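Local coordinates for protein glycoside Hydrolase Family 43_12 (Metagenome, PDB 7JVH) that probably hydrolyses glycosidic bonds in arabinose- or xylose-containing plant polysaccharides, as a family 43 glycoside hydrolase from a gut metagenome, at residues Ile431-Ala445 and Gly555-Lys567. Sequence-based numbering, arbitrary orientation.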
ATOM      1  N   ILE A 431       8.151  15.718  -5.376  1.00 60.70           N
ATOM      2  CA  ILE A 431       8.673  15.715  -6.749  1.00 55.43           C
ATOM      3  C   ILE A 431       7.526  15.640  -7.764  1.00 60.51           C
ATOM      4  O   ILE A 431       6.481  15.077  -7.478  1.00 56.77           O
ATOM      5  CB  ILE A 431       9.695  14.582  -6.999  1.00 43.49           C
ATOM      6  CG1 ILE A 431       9.110  13.207  -6.699  1.00 48.07           C
ATOM      7  CG2 ILE A 431      10.928  14.800  -6.151  1.00 36.01           C
ATOM      8  CD1 ILE A 431      10.054  12.064  -7.005  1.00 34.60           C
ATOM      9  N   SER A 432       7.737  16.250  -8.931  1.00 55.53           N
ATOM     10  CA  SER A 432       6.728  16.340  -9.977  1.00 57.11           C
ATOM     11  C   SER A 432       6.742  15.060 -10.803  1.00 54.06           C
ATOM     12  O   SER A 432       7.327  15.009 -11.874  1.00 48.69           O
ATOM     13  CB  SER A 432       6.960  17.573 -10.853  1.00 59.51           C
ATOM     14  OG  SER A 432       8.329  17.695 -11.174  1.00 53.97           O
ATOM     15  N   ALA A 433       6.102  14.026 -10.265  1.00 35.56           N
ATOM     16  CA  ALA A 433       5.988  12.717 -10.873  1.00 50.62           C
ATOM     17  C   ALA A 433       4.683  12.039 -10.418  1.00 49.29           C
ATOM     18  O   ALA A 433       4.264  12.191  -9.285  1.00 56.72           O
ATOM     19  CB  ALA A 433       7.191  11.875 -10.514  1.00 38.73           C
ATOM     20  N   LEU A 434       4.032  11.321 -11.340  1.00 52.37           N
ATOM     21  CA  LEU A 434       2.812  10.571 -11.058  1.00 48.32           C
ATOM     22  C   LEU A 434       3.120   9.094 -11.211  1.00 52.89           C
ATOM     23  O   LEU A 434       3.738   8.693 -12.195  1.00 48.91           O
ATOM     24  CB  LEU A 434       1.665  10.995 -11.974  1.00 56.93           C
ATOM     25  CG  LEU A 434       0.249  10.736 -11.477  1.00 57.90           C
ATOM     26  CD1 LEU A 434      -0.010  11.425 -10.152  1.00 59.37           C
ATOM     27  CD2 LEU A 434      -0.757  11.187 -12.523  1.00 43.19           C
ATOM     28  N   PHE A 435       2.696   8.297 -10.214  1.00 46.59           N
ATOM     29  CA  PHE A 435       3.158   6.938 -10.037  1.00 33.81           C
ATOM     30  C   PHE A 435       2.015   5.935  -9.959  1.00 47.58           C
ATOM     31  O   PHE A 435       0.921   6.230  -9.465  1.00 44.80           O
ATOM     32  CB  PHE A 435       3.993   6.806  -8.768  1.00 48.05           C
ATOM     33  CG  PHE A 435       5.383   7.379  -8.881  1.00 47.28           C
ATOM     34  CD1 PHE A 435       6.323   6.802  -9.726  1.00 43.19           C
ATOM     35  CD2 PHE A 435       5.758   8.488  -8.120  1.00 39.81           C
ATOM     36  CE1 PHE A 435       7.592   7.317  -9.823  1.00 39.36           C
ATOM     37  CE2 PHE A 435       7.035   9.008  -8.217  1.00 37.81           C
ATOM     38  CZ  PHE A 435       7.959   8.425  -9.059  1.00 41.03           C
ATOM     39  N   HIS A 436       2.319   4.728 -10.447  1.00 45.01           N
ATOM     40  CA  HIS A 436       1.453   3.577 -10.445  1.00 46.20           C
ATOM     41  C   HIS A 436       2.249   2.501  -9.731  1.00 47.09           C
ATOM     42  O   HIS A 436       3.429   2.307 -10.030  1.00 45.24           O
ATOM     43  CB  HIS A 436       1.160   3.158 -11.882  1.00 52.23           C
ATOM     44  CG  HIS A 436       0.149   2.058 -12.003  1.00 59.64           C
ATOM     45  ND1 HIS A 436       0.430   0.752 -11.659  1.00 58.62           N
ATOM     46  CD2 HIS A 436      -1.138   2.068 -12.431  1.00 51.94           C
ATOM     47  CE1 HIS A 436      -0.641   0.012 -11.874  1.00 48.65           C
ATOM     48  NE2 HIS A 436      -1.604   0.786 -12.337  1.00 53.64           N
ATOM     49  N   ARG A 437       1.603   1.807  -8.783  1.00 43.59           N
ATOM     50  CA  ARG A 437       2.238   0.737  -8.040  1.00 42.54           C
ATOM     51  C   ARG A 437       2.656  -0.384  -8.972  1.00 45.06           C
ATOM     52  O   ARG A 437       1.951  -0.698  -9.936  1.00 46.91           O
ATOM     53  CB  ARG A 437       1.269   0.188  -6.990  1.00 44.26           C
ATOM     54  CG  ARG A 437       0.951   1.157  -5.862  1.00 48.18           C
ATOM     55  CD  ARG A 437      -0.272   0.674  -5.126  1.00 53.13           C
ATOM     56  NE  ARG A 437      -0.679   1.455  -3.962  1.00 51.58           N
ATOM     57  CZ  ARG A 437      -1.305   2.630  -4.020  1.00 56.96           C
ATOM     58  NH1 ARG A 437      -1.565   3.236  -5.175  1.00 52.76           N
ATOM     59  NH2 ARG A 437      -1.676   3.232  -2.906  1.00 59.55           N
ATOM     60  N   GLN A 438       3.824  -0.974  -8.698  1.00 48.39           N
ATOM     61  CA  GLN A 438       4.257  -2.198  -9.360  1.00 46.34           C
ATOM     62  C   GLN A 438       3.405  -3.326  -8.774  1.00 52.03           C
ATOM     63  O   GLN A 438       3.587  -3.725  -7.609  1.00 45.23           O
ATOM     64  CB  GLN A 438       5.740  -2.462  -9.153  1.00 34.93           C
ATOM     65  CG  GLN A 438       6.224  -3.756  -9.771  1.00 38.78           C
ATOM     66  CD  GLN A 438       7.742  -3.836  -9.946  1.00 40.15           C
ATOM     67  OE1 GLN A 438       8.455  -2.872  -9.709  1.00 40.49           O
ATOM     68  NE2 GLN A 438       8.228  -4.992 -10.385  1.00 35.12           N
ATOM     69  N   GLN A 439       2.469  -3.834  -9.591  1.00 44.50           N
ATOM     70  CA  GLN A 439       1.510  -4.843  -9.154  1.00 38.81           C
ATOM     71  C   GLN A 439       1.942  -6.265  -9.465  1.00 41.57           C
ATOM     72  O   GLN A 439       1.284  -7.212  -9.046  1.00 56.06           O
ATOM     73  CB  GLN A 439       0.133  -4.555  -9.748  1.00 46.16           C
ATOM     74  CG  GLN A 439      -0.516  -3.327  -9.128  1.00 39.83           C
ATOM     75  CD  GLN A 439      -1.916  -3.095  -9.639  1.00 45.71           C
ATOM     76  OE1 GLN A 439      -2.108  -2.710 -10.780  1.00 57.68           O
ATOM     77  NE2 GLN A 439      -2.899  -3.300  -8.787  1.00 52.55           N
ATOM     78  N   HIS A 440       3.067  -6.408 -10.168  1.00 45.30           N
ATOM     79  CA  HIS A 440       3.562  -7.693 -10.648  1.00 45.57           C
ATOM     80  C   HIS A 440       5.078  -7.740 -10.569  1.00 58.34           C
ATOM     81  O   HIS A 440       5.752  -6.685 -10.645  1.00 59.92           O
ATOM     82  CB  HIS A 440       3.175  -7.891 -12.127  1.00 45.61           C
ATOM     83  CG  HIS A 440       1.708  -7.806 -12.375  1.00 41.58           C
ATOM     84  ND1 HIS A 440       1.049  -6.604 -12.482  1.00 47.90           N
ATOM     85  CD2 HIS A 440       0.770  -8.770 -12.534  1.00 41.26           C
ATOM     86  CE1 HIS A 440      -0.236  -6.834 -12.694  1.00 41.70           C
ATOM     87  NE2 HIS A 440      -0.428  -8.139 -12.738  1.00 38.68           N
ATOM     88  N   ILE A 441       5.606  -8.967 -10.477  1.00 53.64           N
ATOM     89  CA  ILE A 441       7.051  -9.191 -10.522  1.00 57.91           C
ATOM     90  C   ILE A 441       7.537  -8.969 -11.954  1.00 58.31           C
ATOM     91  O   ILE A 441       8.574  -8.346 -12.180  1.00 55.41           O
ATOM     92  CB  ILE A 441       7.420 -10.616 -10.067  1.00 55.62           C
ATOM     93  CG1 ILE A 441       6.840 -10.911  -8.683  1.00 46.99           C
ATOM     94  CG2 ILE A 441       8.934 -10.762 -10.007  1.00 59.76           C
ATOM     95  CD1 ILE A 441       7.011 -12.350  -8.258  1.00 42.16           C
ATOM     96  N   LYS A 442       6.770  -9.498 -12.911  1.00 55.72           N
ATOM     97  CA  LYS A 442       7.047  -9.332 -14.337  1.00 50.97           C
ATOM     98  C   LYS A 442       6.055  -8.358 -14.951  1.00 56.72           C
ATOM     99  O   LYS A 442       4.865  -8.613 -14.950  1.00 66.66           O
ATOM    100  CB  LYS A 442       6.941 -10.661 -15.063  1.00 43.09           C
ATOM    101  CG  LYS A 442       8.135 -11.570 -14.879  1.00 42.23           C
ATOM    102  CD  LYS A 442       7.905 -12.888 -15.606  1.00 38.82           C
ATOM    103  CE  LYS A 442       9.132 -13.777 -15.485  1.00 54.73           C
ATOM    104  NZ  LYS A 442       8.899 -15.087 -16.181  1.00 68.38           N
ATOM    105  N   TYR A 443       6.557  -7.230 -15.455  1.00 48.61           N
ATOM    106  CA  TYR A 443       5.710  -6.243 -16.098  1.00 45.70           C
ATOM    107  C   TYR A 443       6.448  -5.516 -17.225  1.00 54.04           C
ATOM    108  O   TYR A 443       7.665  -5.611 -17.375  1.00 52.04           O
ATOM    109  CB  TYR A 443       5.076  -5.258 -15.080  1.00 39.38           C
ATOM    110  CG  TYR A 443       5.918  -4.070 -14.686  1.00 49.44           C
ATOM    111  CD1 TYR A 443       5.843  -2.871 -15.397  1.00 57.10           C
ATOM    112  CD2 TYR A 443       6.776  -4.124 -13.589  1.00 51.89           C
ATOM    113  CE1 TYR A 443       6.604  -1.777 -15.045  1.00 43.32           C
ATOM    114  CE2 TYR A 443       7.524  -3.025 -13.210  1.00 55.31           C
ATOM    115  CZ  TYR A 443       7.440  -1.861 -13.946  1.00 56.52           C
ATOM    116  OH  TYR A 443       8.219  -0.773 -13.580  1.00 55.35           O
ATOM    117  N   THR A 444       5.649  -4.825 -18.033  1.00 55.31           N
ATOM    118  CA  THR A 444       6.084  -4.063 -19.174  1.00 53.90           C
ATOM    119  C   THR A 444       5.199  -2.840 -19.155  1.00 53.37           C
ATOM    120  O   THR A 444       3.991  -2.948 -18.986  1.00 56.10           O
ATOM    121  CB  THR A 444       5.902  -4.838 -20.508  1.00 58.68           C
ATOM    122  OG1 THR A 444       6.678  -6.037 -20.470  1.00 64.15           O
ATOM    123  CG2 THR A 444       6.341  -4.008 -21.706  1.00 36.50           C
ATOM    124  N   ALA A 445       5.821  -1.666 -19.301  1.00 57.60           N
ATOM    125  CA  ALA A 445       5.115  -0.405 -19.269  1.00 45.22           C
ATOM    126  C   ALA A 445       5.731   0.516 -20.287  1.00 58.97           C
ATOM    127  O   ALA A 445       6.914   0.380 -20.625  1.00 50.08           O
ATOM    128  CB  ALA A 445       5.212   0.194 -17.870  1.00 53.44           C
ATOM    129  N   GLY A 555      12.452  -0.587   4.365  1.00 45.96           N
ATOM    130  CA  GLY A 555      11.200   0.136   4.276  1.00 46.91           C
ATOM    131  C   GLY A 555       9.996  -0.749   4.392  1.00 49.49           C
ATOM    132  O   GLY A 555      10.097  -1.935   4.705  1.00 43.44           O
ATOM    133  N   PHE A 556       8.843  -0.148   4.079  1.00 59.09           N
ATOM    134  CA  PHE A 556       7.532  -0.774   4.153  1.00 55.73           C
ATOM    135  C   PHE A 556       6.735  -0.634   2.851  1.00 49.99           C
ATOM    136  O   PHE A 556       5.509  -0.758   2.868  1.00 38.34           O
ATOM    137  CB  PHE A 556       6.751  -0.069   5.270  1.00 57.96           C
ATOM    138  CG  PHE A 556       7.160  -0.465   6.666  1.00 63.78           C
ATOM    139  CD1 PHE A 556       7.285  -1.805   7.035  1.00 52.50           C
ATOM    140  CD2 PHE A 556       7.355   0.509   7.635  1.00 55.62           C
ATOM    141  CE1 PHE A 556       7.627  -2.154   8.329  1.00 71.17           C
ATOM    142  CE2 PHE A 556       7.683   0.165   8.935  1.00 61.67           C
ATOM    143  CZ  PHE A 556       7.815  -1.168   9.287  1.00 70.27           C
ATOM    144  N   THR A 557       7.427  -0.357   1.737  1.00 41.51           N
ATOM    145  CA  THR A 557       6.752  -0.048   0.468  1.00 43.50           C
ATOM    146  C   THR A 557       7.223  -0.842  -0.747  1.00 38.22           C
ATOM    147  O   THR A 557       8.357  -1.293  -0.800  1.00 45.76           O
ATOM    148  CB  THR A 557       6.905   1.426   0.108  1.00 54.99           C
ATOM    149  OG1 THR A 557       8.316   1.766   0.061  1.00 58.78           O
ATOM    150  CG2 THR A 557       6.148   2.283   1.100  1.00 53.23           C
ATOM    151  N   GLY A 558       6.324  -0.967  -1.723  1.00 50.27           N
ATOM    152  CA  GLY A 558       6.637  -1.578  -3.004  1.00 52.92           C
ATOM    153  C   GLY A 558       7.125  -0.543  -4.027  1.00 40.39           C
ATOM    154  O   GLY A 558       6.869   0.629  -3.902  1.00 40.33           O
ATOM    155  N   ALA A 559       7.788  -1.028  -5.071  1.00 45.70           N
ATOM    156  CA  ALA A 559       8.242  -0.191  -6.168  1.00 53.21           C
ATOM    157  C   ALA A 559       7.073   0.448  -6.898  1.00 52.31           C
ATOM    158  O   ALA A 559       5.935  -0.030  -6.825  1.00 39.28           O
ATOM    159  CB  ALA A 559       9.101  -0.996  -7.142  1.00 43.23           C
ATOM    160  N   LEU A 560       7.383   1.537  -7.610  1.00 50.15           N
ATOM    161  CA  LEU A 560       6.424   2.327  -8.359  1.00 43.74           C
ATOM    162  C   LEU A 560       6.974   2.513  -9.767  1.00 51.93           C
ATOM    163  O   LEU A 560       8.175   2.465  -9.980  1.00 54.65           O
ATOM    164  CB  LEU A 560       6.224   3.695  -7.705  1.00 43.06           C
ATOM    165  CG  LEU A 560       5.822   3.683  -6.222  1.00 51.56           C
ATOM    166  CD1 LEU A 560       6.006   5.056  -5.614  1.00 35.36           C
ATOM    167  CD2 LEU A 560       4.383   3.211  -6.029  1.00 47.02           C
ATOM    168  N   VAL A 561       6.073   2.738 -10.726  1.00 44.55           N
ATOM    169  CA  VAL A 561       6.432   3.104 -12.068  1.00 40.50           C
ATOM    170  C   VAL A 561       5.561   4.289 -12.445  1.00 46.71           C
ATOM    171  O   VAL A 561       4.384   4.339 -12.112  1.00 51.30           O
ATOM    172  CB  VAL A 561       6.266   1.914 -13.057  1.00 60.58           C
ATOM    173  CG1 VAL A 561       4.807   1.518 -13.223  1.00 54.31           C
ATOM    174  CG2 VAL A 561       6.891   2.241 -14.410  1.00 48.42           C
ATOM    175  N   GLY A 562       6.155   5.270 -13.122  1.00 50.13           N
ATOM    176  CA  GLY A 562       5.427   6.456 -13.495  1.00 57.74           C
ATOM    177  C   GLY A 562       6.205   7.399 -14.402  1.00 46.85           C
ATOM    178  O   GLY A 562       7.296   7.074 -14.858  1.00 48.12           O
HETATM  179  N   MSE A 563       5.611   8.570 -14.638  1.00 46.54           N
HETATM  180  CA  MSE A 563       6.229   9.604 -15.438  1.00 59.10           C
HETATM  181  C   MSE A 563       6.512  10.808 -14.539  1.00 70.65           C
HETATM  182  O   MSE A 563       5.807  11.054 -13.568  1.00 60.37           O
HETATM  183  CB  MSE A 563       5.354   9.916 -16.661  1.00 63.58           C
HETATM  184  CG  MSE A 563       3.938  10.360 -16.370  1.00 80.83           C
HETATM  185 SE   MSE A 563       2.528   9.447 -17.439  1.00 63.11          SE
HETATM  186  CE  MSE A 563       1.409   8.669 -16.039  1.00 61.45           C
ATOM    187  N   GLY A 564       7.578  11.553 -14.858  1.00 63.68           N
ATOM    188  CA  GLY A 564       7.950  12.719 -14.080  1.00 64.00           C
ATOM    189  C   GLY A 564       8.749  13.737 -14.850  1.00 58.66           C
ATOM    190  O   GLY A 564       9.203  13.465 -15.948  1.00 61.06           O
ATOM    191  N   VAL A 565       8.929  14.912 -14.238  1.00 49.37           N
ATOM    192  CA  VAL A 565       9.644  16.037 -14.819  1.00 56.20           C
ATOM    193  C   VAL A 565      10.546  16.682 -13.759  1.00 61.96           C
ATOM    194  O   VAL A 565      10.181  16.752 -12.578  1.00 62.02           O
ATOM    195  CB  VAL A 565       8.672  17.071 -15.411  1.00 56.80           C
ATOM    196  CG1 VAL A 565       7.903  16.457 -16.571  1.00 56.70           C
ATOM    197  CG2 VAL A 565       7.704  17.558 -14.362  1.00 61.32           C
ATOM    198  N   PHE A 566      11.727  17.133 -14.195  1.00 51.57           N
ATOM    199  CA  PHE A 566      12.780  17.619 -13.315  1.00 55.83           C
ATOM    200  C   PHE A 566      13.536  18.781 -13.960  1.00 66.17           C
ATOM    201  O   PHE A 566      13.313  19.081 -15.133  1.00 59.81           O
ATOM    202  CB  PHE A 566      13.768  16.498 -13.016  1.00 51.96           C
ATOM    203  CG  PHE A 566      13.142  15.281 -12.440  1.00 53.93           C
ATOM    204  CD1 PHE A 566      12.767  15.251 -11.106  1.00 56.41           C
ATOM    205  CD2 PHE A 566      12.915  14.163 -13.225  1.00 52.15           C
ATOM    206  CE1 PHE A 566      12.178  14.122 -10.551  1.00 52.49           C
ATOM    207  CE2 PHE A 566      12.318  13.027 -12.694  1.00 52.70           C
ATOM    208  CZ  PHE A 566      11.974  12.997 -11.348  1.00 65.72           C
ATOM    209  N   LYS A 567      14.443  19.373 -13.161  1.00 73.09           N
ATOM    210  CA  LYS A 567      15.247  20.556 -13.464  1.00 63.87           C
ATOM    211  C   LYS A 567      14.331  21.741 -13.250  1.00 71.87           C
ATOM    212  O   LYS A 567      14.541  22.623 -12.412  1.00 78.87           O
ATOM    213  CB  LYS A 567      15.841  20.504 -14.867  1.00 51.38           C
ATOM    214  CG  LYS A 567      16.735  21.664 -15.236  1.00 71.81           C
ATOM    215  CD  LYS A 567      17.108  21.644 -16.723  1.00 77.56           C
ATOM    216  CE  LYS A 567      17.915  20.403 -17.118  1.00 77.33           C
ATOM    217  NZ  LYS A 567      18.117  20.273 -18.589  1.00 78.00           N
ATOM    218  OXT LYS A 567      13.299  21.817 -13.888  1.00 77.77           O
TER
HETATM  219  O   HOH W   1       3.857  -1.546  -5.347  1.00 34.41           O
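V561 meets the segment 431-445 twice, through its backbone on strand 433-437 and through its side chain at Y443. The backbone half is a hydrogen-bonded antiparallel pair with H436: V561 N reaches H436 O at 2.8 Å, almost straight at 173°, and H436 N returns a bond to V561 O at 2.7 Å. On the side-chain half, Y443 comes from the opposite direction, and its OH lies 3.4 Å from both V561 CB and V561 CG2. With CG1 between the backbone N and the carbonyl carbon (chi1 67°), CG2 is left anti to N and comes nearer the tyrosine; CG1 packs near H436 O and also borders the Y443 hydroxyl. This double contact illustrates how the two sheets of a concanavalin A-like β-sandwich, the fold expected from the family, are joined by one chain segment and packed face to face: strand 433-437 edges one sheet beside 560-566, then the chain turns through Q438 to I441 and enters strand 442-451 of the other sheet. F33 of that second sheet also touches V561.

On the first sheet's other face, where F435 lies, the F435 ring meets L560, the two side chains crossing at about a right angle. L560 CD1 sits over one face of the F435 ring, and L560 CB approaches F435 CD1 to 3.7 Å. L560 and R437 lie side by side, with L560 CD2 3.8 Å from R437 CA. Opposite F435, G562 presents only backbone, and its N comes within 3.7 Å of F435 CD1.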